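Thioredoxin reductase (Clostridium acetobutylicum ATCC 824, PDB 6GNA) probably reduces thioredoxin with electrons from ferredoxin, passed through bound FAD and a redox-active disulfide, without using a pyridine nucleotide. Local coordinates at residues A[148-153]-A[203-208]; A[122-127]-A[131-136]; A[162-167]-A[184-189]; A[170-173]-A[179-182]. One frame throughout, in Å; residues are numbered along the deposited sequence.

Contact 1 of 4, residues A[148-153]-A[203-208]; sequences TIVGYN and EKLKLK
Leu205 lays its CD2 methyl against the CG2 methyl of Thr148, 3.7 Å away. The two side chains meet at a slant. The same Leu205 CD2 also reaches Val150 CG2 at 4.2 Å, so one branch of the leucine serves both residues. Thr148 and Val150 project from the same face of their strand, with Ile149 between them turned to the other face. The leucine CG is anti to its backbone N (chi1 175°), which extends the branch towards this face.

Thr148 divides its two branches. With chi1 at -62°, OG1 sits beside the backbone N, which leaves CG2 anti to that N and turned to the leucine. OG1 hydrogen-bonds to Thr214 OG1. The hydroxyl is therefore satisfied although the residue is buried.

The contact is made by methyl groups alone. The backbones stay well apart: the nearest CA atoms, of Thr148 and Leu205, are 7.9 Å from each other. The two strands belong to different sheets, and this distance is too long for backbone pairing.

Strand 146-151 is the middle strand of a five-stranded parallel sheet, between 216-220 and 169-174. Strand 202-207 is the centre of a three-stranded antiparallel sheet, between 193-198 and 211-213. This layering is that of the pyridine-nucleotide-binding domain in relatives of the enzyme. On the other face of the parallel sheet Ile149 packs on Ala135 of helix 135-138, and Asn153 OD1 accepts a bond from Ala156 N at the start of helix 155-163.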
loop_
_atom_site.group_PDB
_atom_site.type_symbol
_atom_site.label_atom_id
_atom_site.label_comp_id
_atom_site.label_asym_id
_atom_site.label_seq_id
_atom_site.Cartn_x
_atom_site.Cartn_y
_atom_site.Cartn_z
ATOM N N THR A 148 2.650 -6.308 40.170
ATOM C CA THR A 148 2.103 -5.022 39.777
ATOM C C THR A 148 1.814 -5.067 38.285
ATOM O O THR A 148 2.691 -5.416 37.483
ATOM C CB THR A 148 3.087 -3.901 40.099
ATOM O OG1 THR A 148 3.302 -3.867 41.512
ATOM C CG2 THR A 148 2.523 -2.562 39.681
ATOM N N ILE A 149 0.591 -4.727 37.918
ATOM C CA ILE A 149 0.189 -4.646 36.518
ATOM C C ILE A 149 -0.041 -3.189 36.168
ATOM O O ILE A 149 -0.870 -2.515 36.794
ATOM C CB ILE A 149 -1.069 -5.475 36.242
ATOM C CG1 ILE A 149 -0.715 -6.956 36.345
ATOM C CG2 ILE A 149 -1.650 -5.147 34.867
ATOM C CD1 ILE A 149 -1.913 -7.838 36.382
ATOM N N VAL A 150 0.674 -2.724 35.149
ATOM C CA VAL A 150 0.476 -1.405 34.560
ATOM C C VAL A 150 -0.388 -1.643 33.325
ATOM O O VAL A 150 0.070 -2.182 32.315
ATOM C CB VAL A 150 1.807 -0.723 34.245
ATOM C CG1 VAL A 150 1.571 0.687 33.774
ATOM C CG2 VAL A 150 2.695 -0.715 35.481
ATOM N N GLY A 151 -1.666 -1.286 33.430
ATOM C CA GLY A 151 -2.669 -1.677 32.449
ATOM C C GLY A 151 -3.018 -0.529 31.518
ATOM O O GLY A 151 -3.431 0.539 31.963
ATOM N N TYR A 152 -2.891 -0.782 30.220
ATOM C CA TYR A 152 -3.190 0.214 29.196
ATOM C C TYR A 152 -4.472 -0.097 28.437
ATOM O O TYR A 152 -4.866 0.686 27.565
ATOM C CB TYR A 152 -2.013 0.336 28.216
ATOM C CG TYR A 152 -0.724 0.865 28.846
ATOM C CD1 TYR A 152 0.096 0.041 29.613
ATOM C CD2 TYR A 152 -0.321 2.190 28.657
ATOM C CE1 TYR A 152 1.263 0.518 30.196
ATOM C CE2 TYR A 152 0.852 2.677 29.241
ATOM C CZ TYR A 152 1.633 1.834 30.013
ATOM O OH TYR A 152 2.805 2.282 30.593
ATOM N N ASN A 153 -5.176 -1.175 28.781
ATOM C CA ASN A 153 -6.410 -1.535 28.102
ATOM C C ASN A 153 -7.259 -2.349 29.075
ATOM O O ASN A 153 -6.830 -2.669 30.186
ATOM C CB ASN A 153 -6.135 -2.281 26.794
ATOM C CG ASN A 153 -5.341 -3.544 26.994
ATOM O OD1 ASN A 153 -5.336 -4.148 28.071
ATOM N ND2 ASN A 153 -4.655 -3.954 25.941
ATOM N N GLU A 203 12.684 -5.153 42.099
ATOM C CA GLU A 203 12.367 -5.039 43.516
ATOM C C GLU A 203 11.256 -4.039 43.802
ATOM O O GLU A 203 10.511 -4.223 44.770
ATOM C CB GLU A 203 13.625 -4.648 44.305
ATOM C CG GLU A 203 14.736 -5.670 44.163
ATOM C CD GLU A 203 16.000 -5.273 44.900
ATOM O OE1 GLU A 203 15.895 -4.718 46.014
ATOM O OE2 GLU A 203 17.101 -5.510 44.361
ATOM N N LYS A 204 11.108 -3.002 42.986
ATOM C CA LYS A 204 10.124 -1.974 43.287
ATOM C C LYS A 204 9.678 -1.285 42.009
ATOM O O LYS A 204 10.417 -1.230 41.023
ATOM C CB LYS A 204 10.697 -0.927 44.252
ATOM N N LEU A 205 8.455 -0.770 42.042
ATOM C CA LEU A 205 7.968 0.181 41.049
ATOM C C LEU A 205 7.852 1.530 41.737
ATOM O O LEU A 205 7.112 1.665 42.718
ATOM C CB LEU A 205 6.611 -0.238 40.485
ATOM C CG LEU A 205 5.993 0.794 39.521
ATOM C CD1 LEU A 205 6.865 1.014 38.283
ATOM C CD2 LEU A 205 4.593 0.397 39.095
ATOM N N LYS A 206 8.607 2.511 41.251
ATOM C CA LYS A 206 8.528 3.872 41.757
ATOM C C LYS A 206 7.461 4.627 40.973
ATOM O O LYS A 206 7.445 4.588 39.740
ATOM C CB LYS A 206 9.878 4.584 41.610
ATOM C CG LYS A 206 10.981 4.082 42.520
ATOM C CD LYS A 206 12.229 4.941 42.340
ATOM C CE LYS A 206 13.422 4.397 43.113
ATOM N NZ LYS A 206 13.225 4.457 44.585
ATOM N N LEU A 207 6.564 5.293 41.690
ATOM C CA LEU A 207 5.552 6.144 41.089
ATOM C C LEU A 207 5.728 7.558 41.633
ATOM O O LEU A 207 6.545 7.804 42.520
ATOM C CB LEU A 207 4.141 5.583 41.340
ATOM C CG LEU A 207 3.974 4.139 40.830
ATOM C CD1 LEU A 207 4.127 3.116 41.981
ATOM C CD2 LEU A 207 2.658 3.917 40.067
ATOM N N LYS A 208 4.968 8.508 41.086
ATOM C CA LYS A 208 5.209 9.911 41.427
ATOM C C LYS A 208 5.071 10.171 42.926
ATOM O O LYS A 208 5.847 10.945 43.499
ATOM C CB LYS A 208 4.278 10.826 40.630
ATOM C CG LYS A 208 4.920 11.393 39.379
ATOM C CD LYS A 208 5.161 10.306 38.360
#

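Contact 2 of 4, residues A[122-127]-A[131-136]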
loop_
_atom_site.group_PDB
_atom_site.type_symbol
_atom_site.label_atom_id
_atom_site.label_comp_id
_atom_site.label_asym_id
_atom_site.label_seq_id
_atom_site.Cartn_x
_atom_site.Cartn_y
_atom_site.Cartn_z
ATOM N N GLY A 122 13.494 1.398 33.149
ATOM C CA GLY A 122 13.738 0.110 33.765
ATOM C C GLY A 122 13.014 -1.046 33.109
ATOM O O GLY A 122 13.319 -2.205 33.412
ATOM N N GLU A 123 12.060 -0.764 32.223
ATOM C CA GLU A 123 11.296 -1.823 31.573
ATOM C C GLU A 123 12.201 -2.739 30.754
ATOM O O GLU A 123 12.170 -3.963 30.917
ATOM C CB GLU A 123 10.225 -1.188 30.688
ATOM C CG GLU A 123 9.229 -2.167 30.084
ATOM C CD GLU A 123 8.211 -1.470 29.201
ATOM O OE1 GLU A 123 8.043 -1.879 28.027
ATOM O OE2 GLU A 123 7.597 -0.497 29.675
ATOM N N ASP A 124 13.007 -2.169 29.854
ATOM C CA ASP A 124 13.918 -2.997 29.070
ATOM C C ASP A 124 14.987 -3.631 29.951
ATOM O O ASP A 124 15.353 -4.797 29.753
ATOM C CB ASP A 124 14.576 -2.163 27.968
ATOM C CG ASP A 124 13.672 -1.962 26.766
ATOM O OD1 ASP A 124 12.923 -2.899 26.421
ATOM O OD2 ASP A 124 13.714 -0.868 26.166
ATOM N N LYS A 125 15.497 -2.881 30.931
ATOM C CA LYS A 125 16.585 -3.377 31.768
ATOM C C LYS A 125 16.198 -4.662 32.497
ATOM O O LYS A 125 17.014 -5.578 32.623
ATOM C CB LYS A 125 17.011 -2.285 32.753
ATOM C CG LYS A 125 17.989 -2.722 33.844
ATOM C CD LYS A 125 18.209 -1.608 34.865
ATOM C CE LYS A 125 18.982 -0.428 34.283
ATOM N NZ LYS A 125 19.107 0.707 35.244
ATOM N N PHE A 126 14.958 -4.761 32.979
ATOM C CA PHE A 126 14.556 -5.905 33.789
ATOM C C PHE A 126 13.697 -6.899 33.019
ATOM O O PHE A 126 13.083 -7.778 33.628
ATOM C CB PHE A 126 13.856 -5.450 35.070
ATOM C CG PHE A 126 14.775 -4.779 36.045
ATOM C CD1 PHE A 126 15.594 -5.534 36.866
ATOM C CD2 PHE A 126 14.835 -3.403 36.132
ATOM C CE1 PHE A 126 16.458 -4.923 37.755
ATOM C CE2 PHE A 126 15.693 -2.783 37.016
ATOM C CZ PHE A 126 16.506 -3.547 37.833
ATOM N N LEU A 127 13.659 -6.799 31.698
ATOM C CA LEU A 127 12.861 -7.730 30.915
ATOM C C LEU A 127 13.422 -9.132 31.104
ATOM O O LEU A 127 14.616 -9.365 30.911
ATOM C CB LEU A 127 12.902 -7.333 29.442
ATOM C CG LEU A 127 12.039 -8.174 28.500
ATOM C CD1 LEU A 127 10.572 -8.133 28.916
ATOM C CD2 LEU A 127 12.211 -7.692 27.065
ATOM N N VAL A 131 10.197 -8.137 34.720
ATOM C CA VAL A 131 9.306 -7.408 33.816
ATOM C C VAL A 131 8.865 -8.346 32.710
ATOM O O VAL A 131 9.679 -9.075 32.128
ATOM C CB VAL A 131 10.001 -6.162 33.231
ATOM C CG1 VAL A 131 9.150 -5.521 32.102
ATOM C CG2 VAL A 131 10.304 -5.163 34.341
ATOM N N GLY A 132 7.581 -8.289 32.370
ATOM C CA GLY A 132 7.071 -9.027 31.234
ATOM C C GLY A 132 5.874 -8.327 30.626
ATOM O O GLY A 132 5.359 -7.343 31.163
ATOM N N TYR A 133 5.429 -8.868 29.491
ATOM C CA TYR A 133 4.332 -8.306 28.718
ATOM C C TYR A 133 3.085 -9.180 28.724
ATOM O O TYR A 133 2.103 -8.852 28.035
ATOM C CB TYR A 133 4.808 -8.068 27.282
ATOM C CG TYR A 133 5.928 -7.063 27.230
ATOM C CD1 TYR A 133 5.695 -5.728 27.556
ATOM C CD2 TYR A 133 7.215 -7.440 26.887
ATOM C CE1 TYR A 133 6.720 -4.792 27.522
ATOM C CE2 TYR A 133 8.249 -6.508 26.853
ATOM C CZ TYR A 133 7.988 -5.186 27.161
ATOM O OH TYR A 133 9.020 -4.265 27.130
ATOM N N CYS A 134 3.110 -10.299 29.436
ATOM C CA CYS A 134 1.937 -11.152 29.573
ATOM C C CYS A 134 1.886 -11.682 31.000
ATOM O O CYS A 134 2.681 -12.555 31.371
ATOM C CB CYS A 134 2.007 -12.309 28.587
ATOM S SG CYS A 134 0.493 -13.274 28.630
ATOM N N ALA A 135 0.939 -11.177 31.786
ATOM C CA ALA A 135 0.845 -11.581 33.183
ATOM C C ALA A 135 0.311 -13.001 33.317
ATOM O O ALA A 135 0.841 -13.802 34.096
ATOM C CB ALA A 135 -0.029 -10.600 33.963
ATOM N N THR A 136 -0.751 -13.333 32.584
ATOM C CA THR A 136 -1.325 -14.671 32.694
ATOM C C THR A 136 -0.340 -15.738 32.229
ATOM O O THR A 136 -0.320 -16.846 32.779
ATOM C CB THR A 136 -2.630 -14.750 31.902
ATOM O OG1 THR A 136 -2.387 -14.404 30.534
ATOM C CG2 THR A 136 -3.657 -13.784 32.460
#
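Tyr133 OH donates a 2.7 Å hydrogen bond to Glu123 OE1. The acceptor lies at the edge of the tyrosine ring, in its plane, and uses its anti lone pair, the one away from OE2. The carboxylate is turned 74° from the ring plane. OE2 bonds to Leu120 N, so each oxygen has a partner and the rotation of the group is fixed. An extended glutamate chain, with chi1 at -172°, carries the carboxylate across to the ring.

The second bond joins the backbones. Val131 N donates to Phe126 O at 3.1 Å. The acceptor belongs to the type I turn from Asp124 to Leu127, and the bond goes with a single beta bridge between Leu127 and Val131.

Both methyls of Val131 pack on segment 122-127. CG1 meets Glu123 O at 3.6 Å and lies beside Glu123 CG. CG2 packs on Phe126 CB, also at 3.6 Å. Leu127 CD1 comes obliquely to the Tyr133 ring, 3.5 Å from CE2, and it is as close to Val131 O. Ile196 and Val202 of the antiparallel sheet add to the apolar surroundings of Val131.

Strand 131-132 is an edge strand of the parallel sheet, beside 216-220. Through Tyr133 it leads to Cys134, which precedes the short helix 135-138 and is disulfide-bonded to Cys137. This Cys-Ala-Thr-Cys placement is consistent with the redox-active CxxC motif of thioredoxin reductases.

Contact 3 of 4, residues A[162-167]-A[184-189]; sequences YLAELA and SAVEIV
Ala164 packs against Ala185 and Val186 where the helical arm of a beta-alpha-beta crossover ends. Helix 155-163 links the parallel strands 146-151 and 169-174, and strand 186-188 is the next and outermost strand of that sheet.

The apolar contacts all run through one methyl. Ala164 CB is 4.2 Å from Ala185 CB and 4.1 Å from Val186 CG2. Ala164 and Ala185 point their CB atoms at the opposing segment. Val186 offers only one branch: with chi1 at 174°, CG2 lies beside the backbone N and faces the alanine. Ala164 also rests on Val170, so it fills the corner between the helix end and two strands. Because the partners are short, the backbones come near, with 6.4 Å between the CA atoms of Ala164 and Ala185.

Beyond the contact, Glu187 of the same strand forms salt bridges through OE2 with Lys169 NZ and through OE1 with Arg210 NH2. The two cations would probably favour the ionised form of its carboxylate.

The backbone bonds shape the way out of the helix. Glu165 N bonds to Tyr162 O. A backbone hydrogen bond between Leu166 and Gly144 ties the turn to the chain ahead of strand 146-151. Leu163 O accepts two bonds, from Leu166 N at 2.9 Å and from Ala167 N at 2.8 Å.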
loop_
_atom_site.group_PDB
_atom_site.type_symbol
_atom_site.label_atom_id
_atom_site.label_comp_id
_atom_site.label_asym_id
_atom_site.label_seq_id
_atom_site.Cartn_x
_atom_site.Cartn_y
_atom_site.Cartn_z
ATOM N N TYR A 162 -7.074 -12.522 37.366
ATOM C CA TYR A 162 -6.531 -13.873 37.371
ATOM C C TYR A 162 -5.329 -13.970 38.300
ATOM O O TYR A 162 -5.190 -14.940 39.053
ATOM C CB TYR A 162 -6.140 -14.279 35.947
ATOM C CG TYR A 162 -5.581 -15.680 35.857
ATOM C CD1 TYR A 162 -6.417 -16.786 35.956
ATOM C CD2 TYR A 162 -4.221 -15.902 35.682
ATOM C CE1 TYR A 162 -5.916 -18.074 35.884
ATOM C CE2 TYR A 162 -3.709 -17.192 35.614
ATOM C CZ TYR A 162 -4.564 -18.272 35.712
ATOM O OH TYR A 162 -4.075 -19.558 35.641
ATOM N N LEU A 163 -4.432 -12.986 38.244
ATOM C CA LEU A 163 -3.238 -13.054 39.076
ATOM C C LEU A 163 -3.578 -12.995 40.549
ATOM O O LEU A 163 -2.824 -13.522 41.366
ATOM C CB LEU A 163 -2.263 -11.929 38.726
ATOM C CG LEU A 163 -1.112 -12.307 37.789
ATOM C CD1 LEU A 163 -0.163 -13.277 38.476
ATOM C CD2 LEU A 163 -1.635 -12.905 36.482
ATOM N N ALA A 164 -4.698 -12.364 40.909
ATOM C CA ALA A 164 -5.061 -12.271 42.319
ATOM C C ALA A 164 -5.331 -13.638 42.928
ATOM O O ALA A 164 -5.311 -13.773 44.155
ATOM C CB ALA A 164 -6.269 -11.353 42.482
ATOM N N GLU A 165 -5.550 -14.660 42.099
ATOM C CA GLU A 165 -5.746 -16.017 42.590
ATOM C C GLU A 165 -4.442 -16.733 42.919
ATOM O O GLU A 165 -4.485 -17.795 43.543
ATOM C CB GLU A 165 -6.502 -16.837 41.541
ATOM C CG GLU A 165 -7.789 -16.190 41.039
ATOM C CD GLU A 165 -8.905 -16.228 42.065
ATOM O OE1 GLU A 165 -8.940 -17.179 42.873
ATOM O OE2 GLU A 165 -9.747 -15.305 42.063
ATOM N N LEU A 166 -3.298 -16.203 42.495
ATOM C CA LEU A 166 -2.004 -16.854 42.681
ATOM C C LEU A 166 -1.018 -15.992 43.452
ATOM O O LEU A 166 -0.300 -16.496 44.310
ATOM C CB LEU A 166 -1.398 -17.219 41.309
ATOM C CG LEU A 166 -2.126 -18.310 40.513
ATOM C CD1 LEU A 166 -1.541 -18.449 39.104
ATOM C CD2 LEU A 166 -2.085 -19.645 41.255
ATOM N N ALA A 167 -0.968 -14.698 43.165
ATOM C CA ALA A 167 -0.025 -13.807 43.813
ATOM C C ALA A 167 -0.464 -13.498 45.237
ATOM O O ALA A 167 -1.649 -13.557 45.580
ATOM C CB ALA A 167 0.068 -12.501 43.020
ATOM N N SER A 184 -12.050 -7.398 44.589
ATOM C CA SER A 184 -11.653 -6.583 45.733
ATOM C C SER A 184 -10.213 -6.851 46.156
ATOM O O SER A 184 -9.572 -5.976 46.744
ATOM C CB SER A 184 -12.603 -6.821 46.910
ATOM O OG SER A 184 -12.655 -8.194 47.245
ATOM N N ALA A 185 -9.688 -8.045 45.880
ATOM C CA ALA A 185 -8.309 -8.359 46.247
ATOM C C ALA A 185 -7.285 -7.527 45.476
ATOM O O ALA A 185 -6.138 -7.418 45.924
ATOM C CB ALA A 185 -8.029 -9.843 46.026
ATOM N N VAL A 186 -7.660 -6.944 44.337
ATOM C CA VAL A 186 -6.745 -6.104 43.566
ATOM C C VAL A 186 -6.759 -4.691 44.132
ATOM O O VAL A 186 -7.819 -4.067 44.234
ATOM C CB VAL A 186 -7.140 -6.085 42.079
ATOM C CG1 VAL A 186 -6.274 -5.082 41.325
ATOM C CG2 VAL A 186 -7.000 -7.453 41.466
ATOM N N GLU A 187 -5.581 -4.164 44.467
ATOM C CA GLU A 187 -5.464 -2.784 44.923
ATOM C C GLU A 187 -5.180 -1.860 43.740
ATOM O O GLU A 187 -4.150 -1.992 43.063
ATOM C CB GLU A 187 -4.370 -2.626 45.976
ATOM C CG GLU A 187 -4.251 -1.182 46.434
ATOM C CD GLU A 187 -3.229 -0.979 47.531
ATOM O OE1 GLU A 187 -2.779 0.171 47.701
ATOM O OE2 GLU A 187 -2.873 -1.957 48.220
ATOM N N ILE A 188 -6.087 -0.919 43.505
ATOM C CA ILE A 188 -5.919 0.064 42.442
ATOM C C ILE A 188 -5.010 1.177 42.934
ATOM O O ILE A 188 -5.232 1.753 44.005
ATOM C CB ILE A 188 -7.276 0.626 41.996
ATOM C CG1 ILE A 188 -8.195 -0.511 41.531
ATOM C CG2 ILE A 188 -7.068 1.643 40.888
ATOM C CD1 ILE A 188 -9.637 -0.076 41.268
ATOM N N VAL A 189 -4.005 1.493 42.134
ATOM C CA VAL A 189 -2.984 2.483 42.466
ATOM C C VAL A 189 -3.098 3.555 41.387
ATOM O O VAL A 189 -2.551 3.423 40.289
ATOM C CB VAL A 189 -1.585 1.859 42.516
ATOM C CG1 VAL A 189 -0.511 2.901 42.787
ATOM C CG2 VAL A 189 -1.536 0.763 43.570
#

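Contact 4 of 4, residues A[170-173]-A[179-182]; sequences VYYV and EYQL
Tyr172 lies on an extended strand and Leu182 on an irregular loop, with their CA atoms 8.9 Å apart, so the contact is left to side chains. The loop bends in an inverse gamma turn centred on Gln181, and Leu182 N makes a weak bond to Tyr180 O. The turn brings Tyr180 and Leu182 to bear on the same tyrosine.

Leu182 crosses Tyr172 at about a right angle. Its CD1 lies near the base of the ring, 3.7 Å from Tyr172 CD2 and 4.0 Å from both CG and CB of that residue. CD2 of the leucine sits over one face of the ring. The Tyr172 CG is anti to the backbone N (chi1 -171°), which sends the ring out from the strand to the loop.

Strand 169-174 belongs to the parallel sheet of a Rossmann-like domain, and segment 179-182 lies in the connection to the edge strand 186-188. Leu182 of the loop also touches Ile188 of that edge strand and Asn161 of helix 155-163. The same helix adds Ala156 and Glu157 to the surroundings of the Tyr172 ring.

Tyr180 touches more lightly. Its CD1 comes obliquely to Tyr172 CE2, at 4.5 Å. Both phenols turn to Tyr176: Tyr172 OH hydrogen-bonds to its OH, and Tyr180 OH to its carbonyl O. The rings of Tyr180 and Tyr176 also meet, with their planes about 75° apart.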
loop_
_atom_site.group_PDB
_atom_site.type_symbol
_atom_site.label_atom_id
_atom_site.label_comp_id
_atom_site.label_asym_id
_atom_site.label_seq_id
_atom_site.Cartn_x
_atom_site.Cartn_y
_atom_site.Cartn_z
ATOM N N VAL A 170 -1.728 -8.138 44.497
ATOM C CA VAL A 170 -1.806 -7.602 43.136
ATOM C C VAL A 170 -2.129 -6.114 43.207
ATOM O O VAL A 170 -3.127 -5.717 43.817
ATOM C CB VAL A 170 -2.871 -8.316 42.280
ATOM C CG1 VAL A 170 -2.927 -7.722 40.854
ATOM C CG2 VAL A 170 -2.616 -9.822 42.234
ATOM N N TYR A 171 -1.292 -5.295 42.579
ATOM C CA TYR A 171 -1.569 -3.883 42.372
ATOM C C TYR A 171 -1.904 -3.669 40.910
ATOM O O TYR A 171 -1.270 -4.256 40.027
ATOM C CB TYR A 171 -0.336 -3.032 42.683
ATOM C CG TYR A 171 0.176 -3.129 44.098
ATOM C CD1 TYR A 171 -0.455 -2.452 45.129
ATOM C CD2 TYR A 171 1.308 -3.868 44.399
ATOM C CE1 TYR A 171 0.020 -2.527 46.427
ATOM C CE2 TYR A 171 1.791 -3.943 45.687
ATOM C CZ TYR A 171 1.143 -3.271 46.696
ATOM O OH TYR A 171 1.630 -3.345 47.985
ATOM N N TYR A 172 -2.884 -2.802 40.653
ATOM C CA TYR A 172 -3.251 -2.412 39.292
ATOM C C TYR A 172 -3.079 -0.907 39.134
ATOM O O TYR A 172 -3.710 -0.124 39.849
ATOM C CB TYR A 172 -4.680 -2.825 38.957
ATOM C CG TYR A 172 -5.049 -2.637 37.497
ATOM C CD1 TYR A 172 -4.601 -3.533 36.543
ATOM C CD2 TYR A 172 -5.850 -1.582 37.074
ATOM C CE1 TYR A 172 -4.921 -3.398 35.226
ATOM C CE2 TYR A 172 -6.174 -1.437 35.738
ATOM C CZ TYR A 172 -5.695 -2.350 34.824
ATOM O OH TYR A 172 -5.994 -2.259 33.494
ATOM N N VAL A 173 -2.234 -0.517 38.191
ATOM C CA VAL A 173 -1.942 0.880 37.887
ATOM C C VAL A 173 -2.590 1.198 36.544
ATOM O O VAL A 173 -2.030 0.861 35.494
ATOM C CB VAL A 173 -0.429 1.132 37.826
ATOM C CG1 VAL A 173 -0.138 2.596 37.597
ATOM C CG2 VAL A 173 0.259 0.675 39.111
ATOM N N GLU A 179 -14.179 3.259 34.694
ATOM C CA GLU A 179 -14.378 2.344 35.807
ATOM C C GLU A 179 -13.619 1.050 35.536
ATOM O O GLU A 179 -13.471 0.617 34.391
ATOM C CB GLU A 179 -15.861 2.025 36.011
ATOM C CG GLU A 179 -16.731 3.238 36.299
ATOM C CD GLU A 179 -16.292 3.992 37.538
ATOM O OE1 GLU A 179 -15.627 3.382 38.403
ATOM O OE2 GLU A 179 -16.604 5.196 37.644
ATOM N N TYR A 180 -13.101 0.444 36.601
ATOM C CA TYR A 180 -12.244 -0.734 36.490
ATOM C C TYR A 180 -12.941 -1.928 37.134
ATOM O O TYR A 180 -13.279 -1.890 38.323
ATOM C CB TYR A 180 -10.894 -0.466 37.160
ATOM C CG TYR A 180 -10.283 0.866 36.772
ATOM C CD1 TYR A 180 -9.849 1.108 35.472
ATOM C CD2 TYR A 180 -10.141 1.883 37.706
ATOM C CE1 TYR A 180 -9.294 2.322 35.116
ATOM C CE2 TYR A 180 -9.594 3.106 37.358
ATOM C CZ TYR A 180 -9.166 3.322 36.062
ATOM O OH TYR A 180 -8.620 4.540 35.719
ATOM N N GLN A 181 -13.131 -2.995 36.361
ATOM C CA GLN A 181 -13.867 -4.171 36.827
ATOM C C GLN A 181 -12.878 -5.168 37.426
ATOM O O GLN A 181 -12.457 -6.143 36.792
ATOM C CB GLN A 181 -14.679 -4.778 35.688
ATOM C CG GLN A 181 -15.893 -3.940 35.293
ATOM C CD GLN A 181 -15.531 -2.742 34.439
ATOM O OE1 GLN A 181 -14.841 -2.876 33.447
ATOM N NE2 GLN A 181 -16.025 -1.566 34.813
ATOM N N LEU A 182 -12.512 -4.904 38.677
ATOM C CA LEU A 182 -11.492 -5.661 39.391
ATOM C C LEU A 182 -12.085 -6.256 40.659
ATOM O O LEU A 182 -12.897 -5.618 41.333
ATOM C CB LEU A 182 -10.327 -4.736 39.771
ATOM C CG LEU A 182 -9.575 -4.101 38.598
ATOM C CD1 LEU A 182 -8.707 -2.949 39.064
ATOM C CD2 LEU A 182 -8.729 -5.148 37.911
#

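From the N terminus, contact 2 comes first. It closes the short loop 128-130 and ties the turn at 122-127 to edge strand 131-132, ahead of Cys134. It is complete before contact 1 opens at 148-153. Contact 3 then opens at 162-167, and contact 4 opens and shuts within it, between 170 and 182. Segment 184-189 closes contact 3, and 203-208 closes contact 1 last. Contacts 1, 3 and 4 are thus successive layers of nesting; none cross. All four reach the same parallel sheet. Contact 1 joins it to the antiparallel sheet, contact 3 to a helix end and contact 4 to a connecting loop. Backbone bonds link contact 4 to strand 146-151 and to strand 186-188.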